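Local atomic coordinates of neural-cadherin (Drosophila melanogaster, PDB entry 3UBG), a protein that mediates calcium-dependent, mainly homophilic adhesion between cells and may thereby contribute to the sorting of different cell types. Residues A[58-63]-A[96-101]; A[102-107]-A[132-137]; A[242-247]-A[294-299]. One frame throughout, in Å; residues are numbered along the deposited sequence.

How the contacts relate
Contacts 1 and 2, with centres 14 Å apart, share the same three calcium ions, a worked example of how calcium rigidifies the join between successive cadherin repeats. The chain is a fragment of a much longer protein and holds three consecutive repeats. Contact 1 supplies ligands from the first repeat of this fragment and the linker, contact 2 from the linker and the fragment's second repeat. They also meet directly: E61 OE2 is 3.3 Å from D136 OD1, two like charges with a cation beside them. Contact 3 belongs to the fragment's third repeat and is metal-free packing, its nearest atoms about 18 Å from contact 2 and about 35 Å from contact 1.

Contact 1 (A[58-63]-A[96-101]); sequences WDYEEL and VKDVND. With CA (calcium ion), chain E; CA (calcium ion), chain F; CA (calcium ion), chain D.
The carboxylates of E61 and D98 converge on one calcium ion, illustrating the calcium site between cadherin repeats: a DXE motif (D59 to E61) faces a DXND motif (D98 to D101). Metal bonds carry the polar half. E61 clasps the calcium of chain E with both oxygens, and its OE1 also binds the calcium of chain F. D101 spans the same pair from the linker: its OD1 bridges both ions, while its OD2 adds to the calcium of chain F at 2.6 Å. D98 OD1, at 2.4 Å, and the carbonyl O of V99 add to the first ion, D59 OD1 to the second; E13 and D136 complete the first, and E13, E102 and a water complete the second. E61 OE2 and D98 OD1 come within 3.0 Å with their carboxylate planes 65° apart, a crowding the cation between them probably offsets.

A CH-pi contact backs this site. D98 CB sits over the middle of the Y60 ring, 3.5 Å from its centroid, while V96 O approaches the ring's edge. Having CG opposite the backbone N (chi1 -179°) is what lays the Y60 ring against 96-98. A serine in place of this tyrosine would remove the surface beneath D98 CB and is likely to let the D98 side chain shift against its calcium. D98 OD2, pointing off the metal, is probably hydrogen-bonded to T137.

Apolar packing closes the far end, where I69 of strand 68-76 touches both L63 and V96. There L63 CD1 lies 3.6 Å from V96 CB and 3.9 Å from each V96 methyl, CG1 and CG2.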
loop_
_atom_site.group_PDB
_atom_site.type_symbol
_atom_site.label_atom_id
_atom_site.label_comp_id
_atom_site.label_asym_id
_atom_site.label_seq_id
_atom_site.Cartn_x
_atom_site.Cartn_y
_atom_site.Cartn_z
ATOM N N TRP A 58 6.979 10.275 -16.769
ATOM C CA TRP A 58 5.603 10.658 -16.587
ATOM C C TRP A 58 4.831 9.524 -15.934
ATOM O O TRP A 58 5.099 8.347 -16.191
ATOM C CB TRP A 58 5.003 11.074 -17.922
ATOM C CG TRP A 58 5.528 12.419 -18.392
ATOM C CD1 TRP A 58 6.386 13.249 -17.717
ATOM C CD2 TRP A 58 5.234 13.069 -19.627
ATOM N NE1 TRP A 58 6.631 14.382 -18.454
ATOM C CE2 TRP A 58 5.934 14.299 -19.632
ATOM C CE3 TRP A 58 4.437 12.740 -20.733
ATOM C CZ2 TRP A 58 5.863 15.201 -20.707
ATOM C CZ3 TRP A 58 4.368 13.645 -21.810
ATOM C CH2 TRP A 58 5.077 14.859 -21.783
ATOM N N ASP A 59 3.881 9.887 -15.074
ATOM C CA ASP A 59 3.115 8.911 -14.317
ATOM C C ASP A 59 1.730 9.464 -14.004
ATOM O O ASP A 59 1.555 10.296 -13.107
ATOM C CB ASP A 59 3.874 8.501 -13.045
ATOM C CG ASP A 59 3.123 7.474 -12.196
ATOM O OD1 ASP A 59 2.135 6.861 -12.657
ATOM O OD2 ASP A 59 3.538 7.280 -11.039
ATOM N N TYR A 60 0.762 8.989 -14.777
ATOM C CA TYR A 60 -0.629 9.370 -14.664
ATOM C C TYR A 60 -1.168 9.127 -13.243
ATOM O O TYR A 60 -1.945 9.917 -12.721
ATOM C CB TYR A 60 -1.433 8.578 -15.703
ATOM C CG TYR A 60 -2.920 8.882 -15.717
ATOM C CD1 TYR A 60 -3.451 9.853 -16.564
ATOM C CD2 TYR A 60 -3.794 8.182 -14.888
ATOM C CE1 TYR A 60 -4.812 10.124 -16.565
ATOM C CE2 TYR A 60 -5.133 8.448 -14.880
ATOM C CZ TYR A 60 -5.650 9.417 -15.711
ATOM O OH TYR A 60 -7.009 9.652 -15.685
ATOM N N GLU A 61 -0.728 8.044 -12.614
ATOM C CA GLU A 61 -1.096 7.755 -11.239
ATOM C C GLU A 61 -0.619 8.801 -10.222
ATOM O O GLU A 61 -1.284 9.041 -9.231
ATOM C CB GLU A 61 -0.646 6.343 -10.826
ATOM C CG GLU A 61 -1.492 5.228 -11.427
ATOM C CD GLU A 61 -1.462 5.183 -12.959
ATOM O OE1 GLU A 61 -0.362 5.329 -13.541
ATOM O OE2 GLU A 61 -2.541 5.001 -13.588
ATOM N N GLU A 62 0.519 9.435 -10.442
ATOM C CA GLU A 62 0.936 10.458 -9.488
ATOM C C GLU A 62 0.413 11.884 -9.757
ATOM O O GLU A 62 0.562 12.755 -8.910
ATOM C CB GLU A 62 2.455 10.473 -9.309
ATOM C CG GLU A 62 3.022 9.216 -8.639
ATOM C CD GLU A 62 2.150 8.697 -7.511
ATOM O OE1 GLU A 62 1.702 9.512 -6.669
ATOM O OE2 GLU A 62 1.902 7.465 -7.467
ATOM N N LEU A 63 -0.181 12.136 -10.922
ATOM C CA LEU A 63 -0.725 13.469 -11.187
ATOM C C LEU A 63 -1.978 13.751 -10.351
ATOM O O LEU A 63 -2.686 12.828 -9.927
ATOM C CB LEU A 63 -1.038 13.660 -12.669
ATOM C CG LEU A 63 0.127 13.618 -13.662
ATOM C CD1 LEU A 63 -0.425 13.613 -15.076
ATOM C CD2 LEU A 63 1.069 14.794 -13.453
ATOM N N VAL A 96 -2.249 14.573 -19.832
ATOM C CA VAL A 96 -1.625 13.277 -19.767
ATOM C C VAL A 96 -2.644 12.146 -19.678
ATOM O O VAL A 96 -3.594 12.195 -18.886
ATOM C CB VAL A 96 -0.660 13.238 -18.624
ATOM C CG1 VAL A 96 0.017 11.884 -18.581
ATOM C CG2 VAL A 96 0.342 14.361 -18.830
ATOM N N LYS A 97 -2.440 11.149 -20.528
ATOM C CA LYS A 97 -3.400 10.082 -20.726
ATOM C C LYS A 97 -2.927 8.784 -20.094
ATOM O O LYS A 97 -1.754 8.436 -20.172
ATOM C CB LYS A 97 -3.655 9.900 -22.215
ATOM C CG LYS A 97 -4.532 10.995 -22.780
ATOM C CD LYS A 97 -4.775 10.778 -24.230
ATOM C CE LYS A 97 -3.595 11.240 -25.023
ATOM N NZ LYS A 97 -3.785 10.956 -26.453
ATOM N N ASP A 98 -3.847 8.078 -19.457
ATOM C CA ASP A 98 -3.518 6.861 -18.740
ATOM C C ASP A 98 -3.211 5.711 -19.688
ATOM O O ASP A 98 -3.915 5.506 -20.671
ATOM C CB ASP A 98 -4.673 6.450 -17.833
ATOM C CG ASP A 98 -4.377 5.183 -17.074
ATOM O OD1 ASP A 98 -3.287 5.123 -16.479
ATOM O OD2 ASP A 98 -5.201 4.245 -17.084
ATOM N N VAL A 99 -2.168 4.958 -19.364
ATOM C CA VAL A 99 -1.836 3.727 -20.052
ATOM C C VAL A 99 -1.812 2.636 -18.978
ATOM O O VAL A 99 -1.592 2.911 -17.810
ATOM C CB VAL A 99 -0.453 3.855 -20.788
ATOM C CG1 VAL A 99 0.081 2.514 -21.180
ATOM C CG2 VAL A 99 -0.561 4.757 -22.024
ATOM N N ASN A 100 -2.078 1.399 -19.342
ATOM C CA ASN A 100 -2.103 0.353 -18.331
ATOM C C ASN A 100 -0.679 -0.097 -18.036
ATOM O O ASN A 100 -0.093 -0.867 -18.796
ATOM C CB ASN A 100 -2.968 -0.820 -18.794
ATOM C CG ASN A 100 -3.370 -1.739 -17.652
ATOM O OD1 ASN A 100 -2.569 -2.052 -16.780
ATOM N ND2 ASN A 100 -4.608 -2.193 -17.671
ATOM N N ASP A 101 -0.124 0.385 -16.931
ATOM C CA ASP A 101 1.303 0.264 -16.701
ATOM C C ASP A 101 1.668 0.098 -15.232
ATOM O O ASP A 101 2.841 0.211 -14.860
ATOM C CB ASP A 101 2.022 1.479 -17.293
ATOM C CG ASP A 101 1.824 2.740 -16.464
ATOM O OD1 ASP A 101 0.847 2.810 -15.705
ATOM O OD2 ASP A 101 2.649 3.673 -16.581
HETATM CA CA CA E . -1.420 3.943 -15.659
HETATM CA CA CA F . 1.967 5.063 -14.441
HETATM CA CA CA D . -2.515 -2.471 -14.322
HETATM O O HOH W 1 4.536 5.914 -14.905
#

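Contact 2 (A[102-107]-A[132-137]); sequences EPPYFI and ARDPDT. With CA (calcium ion), chain D; CA (calcium ion), chain F; CA (calcium ion), chain E.
D136 OD2 is held by several groups at once: it binds the calcium of chain D at 2.4 Å and accepts a nearly straight hydrogen bond (170°) from E102 N, 3.1 Å away, through its syn lone pair, with the backbone N of D101 also close against it. The other oxygen, OD1, belongs to the calcium of chain E, so this carboxylate ties two ions together. Around the calcium of chain D, D134 adds both of its oxygens and E102 its carbonyl O, while N100, D185 and Q196 complete the shell. A second-shell bond steadies D134: its OD1 takes the N-H of D136 at 2.9 Å, forming an Asx turn. The E102 chain, bent at chi2 (-59°), leads away from D134 and D136 and delivers OE2 to the calcium of chain F; its CB meanwhile rests 3.6 Å from P135 CG.

D134 to D136 is thus the DXD motif of a cadherin repeat, placed where strand 126-133 of the beta sandwich runs out. Just before it the strand pairs with the short edge strand 105-106. Y105 and R133 form an antiparallel hydrogen-bonded pair, with R133 N giving to Y105 O at 2.8 Å and Y105 N to R133 O. The next, non-hydrogen-bonded pair, F106 and A132, turns its side chains to the face packed by strand 176-185.

On the other face, Y105 places CG between its backbone N and carbonyl carbon (chi1 57°), which swings the ring back across the partner strand. R133 O lies over one ring face, and P135 CG meets the edge, 4.1 Å from CE2. R133 runs out extended, and I107 CD1 lies over one face of its guanidinium, 3.9 Å from CZ.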
loop_
_atom_site.group_PDB
_atom_site.type_symbol
_atom_site.label_atom_id
_atom_site.label_comp_id
_atom_site.label_asym_id
_atom_site.label_seq_id
_atom_site.Cartn_x
_atom_site.Cartn_y
_atom_site.Cartn_z
ATOM N N GLU A 102 0.668 -0.144 -14.389
ATOM C CA GLU A 102 0.933 -0.388 -12.969
ATOM C C GLU A 102 0.452 -1.776 -12.549
ATOM O O GLU A 102 -0.628 -2.207 -12.920
ATOM C CB GLU A 102 0.291 0.693 -12.108
ATOM C CG GLU A 102 0.720 2.101 -12.481
ATOM C CD GLU A 102 2.228 2.310 -12.361
ATOM O OE1 GLU A 102 2.917 1.452 -11.781
ATOM O OE2 GLU A 102 2.728 3.341 -12.829
ATOM N N PRO A 103 1.271 -2.498 -11.784
ATOM C CA PRO A 103 0.856 -3.850 -11.383
ATOM C C PRO A 103 -0.283 -3.836 -10.362
ATOM O O PRO A 103 -0.428 -2.866 -9.624
ATOM C CB PRO A 103 2.141 -4.431 -10.770
ATOM C CG PRO A 103 2.887 -3.224 -10.253
ATOM C CD PRO A 103 2.596 -2.127 -11.253
ATOM N N PRO A 104 -1.097 -4.911 -10.321
ATOM C CA PRO A 104 -2.110 -5.069 -9.269
ATOM C C PRO A 104 -1.513 -5.442 -7.911
ATOM O O PRO A 104 -0.380 -5.906 -7.824
ATOM C CB PRO A 104 -2.952 -6.231 -9.777
ATOM C CG PRO A 104 -1.995 -7.039 -10.592
ATOM C CD PRO A 104 -1.160 -6.006 -11.304
ATOM N N TYR A 105 -2.292 -5.250 -6.859
ATOM C CA TYR A 105 -1.845 -5.515 -5.514
ATOM C C TYR A 105 -3.018 -6.051 -4.691
ATOM O O TYR A 105 -4.178 -5.748 -4.981
ATOM C CB TYR A 105 -1.270 -4.242 -4.882
ATOM C CG TYR A 105 -2.244 -3.103 -4.860
ATOM C CD1 TYR A 105 -3.025 -2.855 -3.735
ATOM C CD2 TYR A 105 -2.409 -2.288 -5.966
ATOM C CE1 TYR A 105 -3.926 -1.818 -3.712
ATOM C CE2 TYR A 105 -3.310 -1.243 -5.956
ATOM C CZ TYR A 105 -4.064 -1.004 -4.824
ATOM O OH TYR A 105 -4.986 0.033 -4.803
ATOM N N PHE A 106 -2.716 -6.860 -3.675
ATOM C CA PHE A 106 -3.766 -7.440 -2.838
ATOM C C PHE A 106 -4.213 -6.446 -1.783
ATOM O O PHE A 106 -3.394 -5.721 -1.210
ATOM C CB PHE A 106 -3.295 -8.739 -2.184
ATOM C CG PHE A 106 -3.223 -9.917 -3.125
ATOM C CD1 PHE A 106 -2.007 -10.466 -3.475
ATOM C CD2 PHE A 106 -4.380 -10.491 -3.630
ATOM C CE1 PHE A 106 -1.934 -11.569 -4.329
ATOM C CE2 PHE A 106 -4.324 -11.589 -4.479
ATOM C CZ PHE A 106 -3.092 -12.121 -4.841
ATOM N N ILE A 107 -5.518 -6.393 -1.546
ATOM C CA ILE A 107 -6.075 -5.490 -0.551
ATOM C C ILE A 107 -6.563 -6.260 0.683
ATOM O O ILE A 107 -6.996 -5.658 1.669
ATOM C CB ILE A 107 -7.209 -4.628 -1.142
ATOM C CG1 ILE A 107 -8.410 -5.495 -1.554
ATOM C CG2 ILE A 107 -6.698 -3.821 -2.330
ATOM C CD1 ILE A 107 -9.615 -4.691 -2.006
ATOM N N ALA A 132 -8.018 -8.147 -5.001
ATOM C CA ALA A 132 -6.912 -7.337 -5.475
ATOM C C ALA A 132 -7.433 -6.082 -6.134
ATOM O O ALA A 132 -8.511 -6.076 -6.669
ATOM C CB ALA A 132 -6.036 -8.133 -6.438
ATOM N N ARG A 133 -6.661 -5.009 -6.081
ATOM C CA ARG A 133 -6.949 -3.847 -6.911
ATOM C C ARG A 133 -5.821 -3.590 -7.888
ATOM O O ARG A 133 -4.778 -4.223 -7.832
ATOM C CB ARG A 133 -7.212 -2.600 -6.076
ATOM C CG ARG A 133 -8.561 -2.605 -5.402
ATOM C CD ARG A 133 -8.875 -1.217 -4.874
ATOM N NE ARG A 133 -10.086 -1.191 -4.057
ATOM C CZ ARG A 133 -10.095 -0.902 -2.760
ATOM N NH1 ARG A 133 -8.952 -0.611 -2.139
ATOM N NH2 ARG A 133 -11.241 -0.905 -2.087
ATOM N N ASP A 134 -6.051 -2.639 -8.777
ATOM C CA ASP A 134 -5.066 -2.243 -9.753
ATOM C C ASP A 134 -5.259 -0.751 -10.051
ATOM O O ASP A 134 -6.379 -0.294 -10.214
ATOM C CB ASP A 134 -5.242 -3.068 -11.019
ATOM C CG ASP A 134 -4.219 -2.729 -12.073
ATOM O OD1 ASP A 134 -4.265 -1.602 -12.653
ATOM O OD2 ASP A 134 -3.367 -3.608 -12.320
ATOM N N PRO A 135 -4.154 0.002 -10.133
ATOM C CA PRO A 135 -4.173 1.464 -10.196
ATOM C C PRO A 135 -4.668 2.028 -11.517
ATOM O O PRO A 135 -5.124 3.153 -11.540
ATOM C CB PRO A 135 -2.702 1.851 -9.969
ATOM C CG PRO A 135 -2.045 0.626 -9.412
ATOM C CD PRO A 135 -2.787 -0.528 -10.004
ATOM N N ASP A 136 -4.605 1.274 -12.599
ATOM C CA ASP A 136 -4.995 1.836 -13.890
ATOM C C ASP A 136 -6.509 1.984 -14.024
ATOM O O ASP A 136 -7.261 1.350 -13.293
ATOM C CB ASP A 136 -4.384 1.011 -15.021
ATOM C CG ASP A 136 -2.876 0.877 -14.871
ATOM O OD1 ASP A 136 -2.225 1.856 -14.510
ATOM O OD2 ASP A 136 -2.319 -0.199 -15.066
ATOM N N THR A 137 -6.953 2.845 -14.937
ATOM C CA THR A 137 -8.382 3.039 -15.176
ATOM C C THR A 137 -8.935 1.853 -15.955
ATOM O O THR A 137 -10.135 1.654 -16.016
ATOM C CB THR A 137 -8.671 4.340 -15.974
ATOM O OG1 THR A 137 -8.180 4.210 -17.316
ATOM C CG2 THR A 137 -8.016 5.545 -15.327
HETATM CA CA CA D . -2.515 -2.471 -14.322
HETATM CA CA CA F . 1.967 5.063 -14.441
HETATM CA CA CA E . -1.420 3.943 -15.659
HETATM O O HOH W 1 4.536 5.914 -14.905
#

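Contact 3 (A[242-247]-A[294-299]); sequences ADREIR and EDSGGF
E245 O and the backbone of E294 and D295 make the close-packed part of this contact. D295 N donates to E245 O at 3.1 Å, the bond bent to 138° and the donor tilted somewhat from the carbonyl plane. The same oxygen also takes a CA-H...O contact from E294 CA, so two neighbouring residues converge on one carbonyl. Beside it, I246 and E294 form an antiparallel non-hydrogen-bonded pair. With chi1 -67° and chi2 -66°, I246 curls its CD1 onto the E294 stem, 3.5 Å from CG, and P212 touches both side chains. The E294 carboxylate turns to S240, whose hydroxyl meets OE2 in a hydrogen bond.

On the solvent side, exposed residues meet through a few side-chain contacts, with neither a hydrogen bond nor a salt bridge between them. The R247 stem crosses D295 obliquely, CD 3.1 Å from OD1, yet NE remains 4.4 Å from that oxygen. The two charges therefore probably attract only weakly. On the other flank R244 folds at chi2 and sets CD 3.5 Å from S296 CB, a contact between carbons that leaves the guanidinium out.

Beyond S296 the chain turns through G297 and G298, both with positive phi, and returns so that E294 N meets F299 O at 2.7 Å. This is the closure of a beta hairpin between strands 285-294 and 300-309, with edge strand 246-252 starting alongside, in the sandwich fold of a cadherin repeat.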
loop_
_atom_site.group_PDB
_atom_site.type_symbol
_atom_site.label_atom_id
_atom_site.label_comp_id
_atom_site.label_asym_id
_atom_site.label_seq_id
_atom_site.Cartn_x
_atom_site.Cartn_y
_atom_site.Cartn_z
ATOM N N ALA A 242 -13.034 -17.380 14.705
ATOM C CA ALA A 242 -14.341 -17.908 15.068
ATOM C C ALA A 242 -15.159 -16.806 15.741
ATOM O O ALA A 242 -16.092 -17.068 16.507
ATOM C CB ALA A 242 -14.206 -19.126 15.969
ATOM N N ASP A 243 -14.794 -15.568 15.434
ATOM C CA ASP A 243 -15.479 -14.402 15.960
ATOM C C ASP A 243 -15.714 -14.516 17.465
ATOM O O ASP A 243 -16.788 -14.188 17.961
ATOM C CB ASP A 243 -16.802 -14.191 15.215
ATOM C CG ASP A 243 -17.322 -12.773 15.339
ATOM O OD1 ASP A 243 -16.506 -11.867 15.609
ATOM O OD2 ASP A 243 -18.539 -12.566 15.157
ATOM N N ARG A 244 -14.702 -14.988 18.187
ATOM C CA ARG A 244 -14.743 -15.008 19.640
ATOM C C ARG A 244 -14.349 -13.630 20.126
ATOM O O ARG A 244 -13.802 -12.834 19.370
ATOM C CB ARG A 244 -13.785 -16.057 20.226
ATOM C CG ARG A 244 -14.091 -17.514 19.877
ATOM C CD ARG A 244 -15.403 -18.002 20.497
ATOM N NE ARG A 244 -15.599 -19.442 20.297
ATOM C CZ ARG A 244 -16.276 -19.984 19.281
ATOM N NH1 ARG A 244 -16.850 -19.212 18.355
ATOM N NH2 ARG A 244 -16.381 -21.307 19.191
ATOM N N GLU A 245 -14.632 -13.346 21.388
ATOM C CA GLU A 245 -14.320 -12.049 21.967
ATOM C C GLU A 245 -12.819 -11.977 22.224
ATOM O O GLU A 245 -12.227 -12.922 22.730
ATOM C CB GLU A 245 -15.118 -11.850 23.263
ATOM C CG GLU A 245 -14.597 -10.769 24.192
ATOM C CD GLU A 245 -15.365 -9.460 24.073
ATOM O OE1 GLU A 245 -16.244 -9.361 23.186
ATOM O OE2 GLU A 245 -15.088 -8.531 24.870
ATOM N N ILE A 246 -12.208 -10.860 21.848
ATOM C CA ILE A 246 -10.771 -10.675 22.019
ATOM C C ILE A 246 -10.493 -9.730 23.181
ATOM O O ILE A 246 -11.094 -8.664 23.279
ATOM C CB ILE A 246 -10.129 -10.083 20.742
ATOM C CG1 ILE A 246 -10.198 -11.079 19.582
ATOM C CG2 ILE A 246 -8.690 -9.641 21.009
ATOM C CD1 ILE A 246 -9.355 -12.328 19.797
ATOM N N ARG A 247 -9.579 -10.120 24.058
ATOM C CA ARG A 247 -9.139 -9.241 25.135
ATOM C C ARG A 247 -7.676 -8.839 24.934
ATOM O O ARG A 247 -6.805 -9.696 24.776
ATOM C CB ARG A 247 -9.333 -9.920 26.492
ATOM C CG ARG A 247 -9.296 -8.953 27.661
ATOM C CD ARG A 247 -9.962 -9.520 28.919
ATOM N NE ARG A 247 -10.107 -8.490 29.948
ATOM C CZ ARG A 247 -9.104 -8.035 30.698
ATOM N NH1 ARG A 247 -7.872 -8.519 30.542
ATOM N NH2 ARG A 247 -9.330 -7.089 31.605
ATOM N N GLU A 294 -8.273 -14.847 23.105
ATOM C CA GLU A 294 -9.668 -15.198 22.910
ATOM C C GLU A 294 -10.233 -15.616 24.259
ATOM O O GLU A 294 -10.033 -16.750 24.714
ATOM C CB GLU A 294 -9.835 -16.303 21.863
ATOM C CG GLU A 294 -9.748 -15.797 20.436
ATOM C CD GLU A 294 -9.824 -16.910 19.405
ATOM O OE1 GLU A 294 -9.737 -18.097 19.782
ATOM O OE2 GLU A 294 -9.973 -16.596 18.206
ATOM N N ASP A 295 -10.913 -14.680 24.913
ATOM C CA ASP A 295 -11.440 -14.942 26.240
ATOM C C ASP A 295 -12.813 -15.585 26.173
ATOM O O ASP A 295 -13.667 -15.377 27.037
ATOM C CB ASP A 295 -11.407 -13.698 27.131
ATOM C CG ASP A 295 -10.159 -13.655 28.001
ATOM O OD1 ASP A 295 -9.640 -12.545 28.255
ATOM O OD2 ASP A 295 -9.691 -14.746 28.420
ATOM N N SER A 296 -13.006 -16.360 25.112
ATOM C CA SER A 296 -14.027 -17.387 25.090
ATOM C C SER A 296 -13.265 -18.710 25.088
ATOM O O SER A 296 -13.538 -19.605 24.281
ATOM C CB SER A 296 -14.942 -17.245 23.870
ATOM O OG SER A 296 -15.769 -16.093 23.973
ATOM N N GLY A 297 -12.271 -18.786 25.977
ATOM C CA GLY A 297 -11.538 -20.010 26.270
ATOM C C GLY A 297 -10.344 -20.393 25.402
ATOM O O GLY A 297 -10.506 -21.071 24.384
ATOM N N GLY A 298 -9.143 -19.970 25.801
ATOM C CA GLY A 298 -7.922 -20.549 25.255
ATOM C C GLY A 298 -6.973 -19.734 24.380
ATOM O O GLY A 298 -5.969 -19.206 24.863
ATOM N N PHE A 299 -7.284 -19.655 23.086
ATOM C CA PHE A 299 -6.358 -19.160 22.057
ATOM C C PHE A 299 -5.776 -17.753 22.276
ATOM O O PHE A 299 -6.505 -16.800 22.568
ATOM C CB PHE A 299 -7.051 -19.203 20.698
ATOM C CG PHE A 299 -6.786 -20.447 19.914
ATOM C CD1 PHE A 299 -5.591 -21.130 20.054
ATOM C CD2 PHE A 299 -7.730 -20.921 19.014
ATOM C CE1 PHE A 299 -5.332 -22.278 19.318
ATOM C CE2 PHE A 299 -7.483 -22.059 18.272
ATOM C CZ PHE A 299 -6.273 -22.745 18.429
#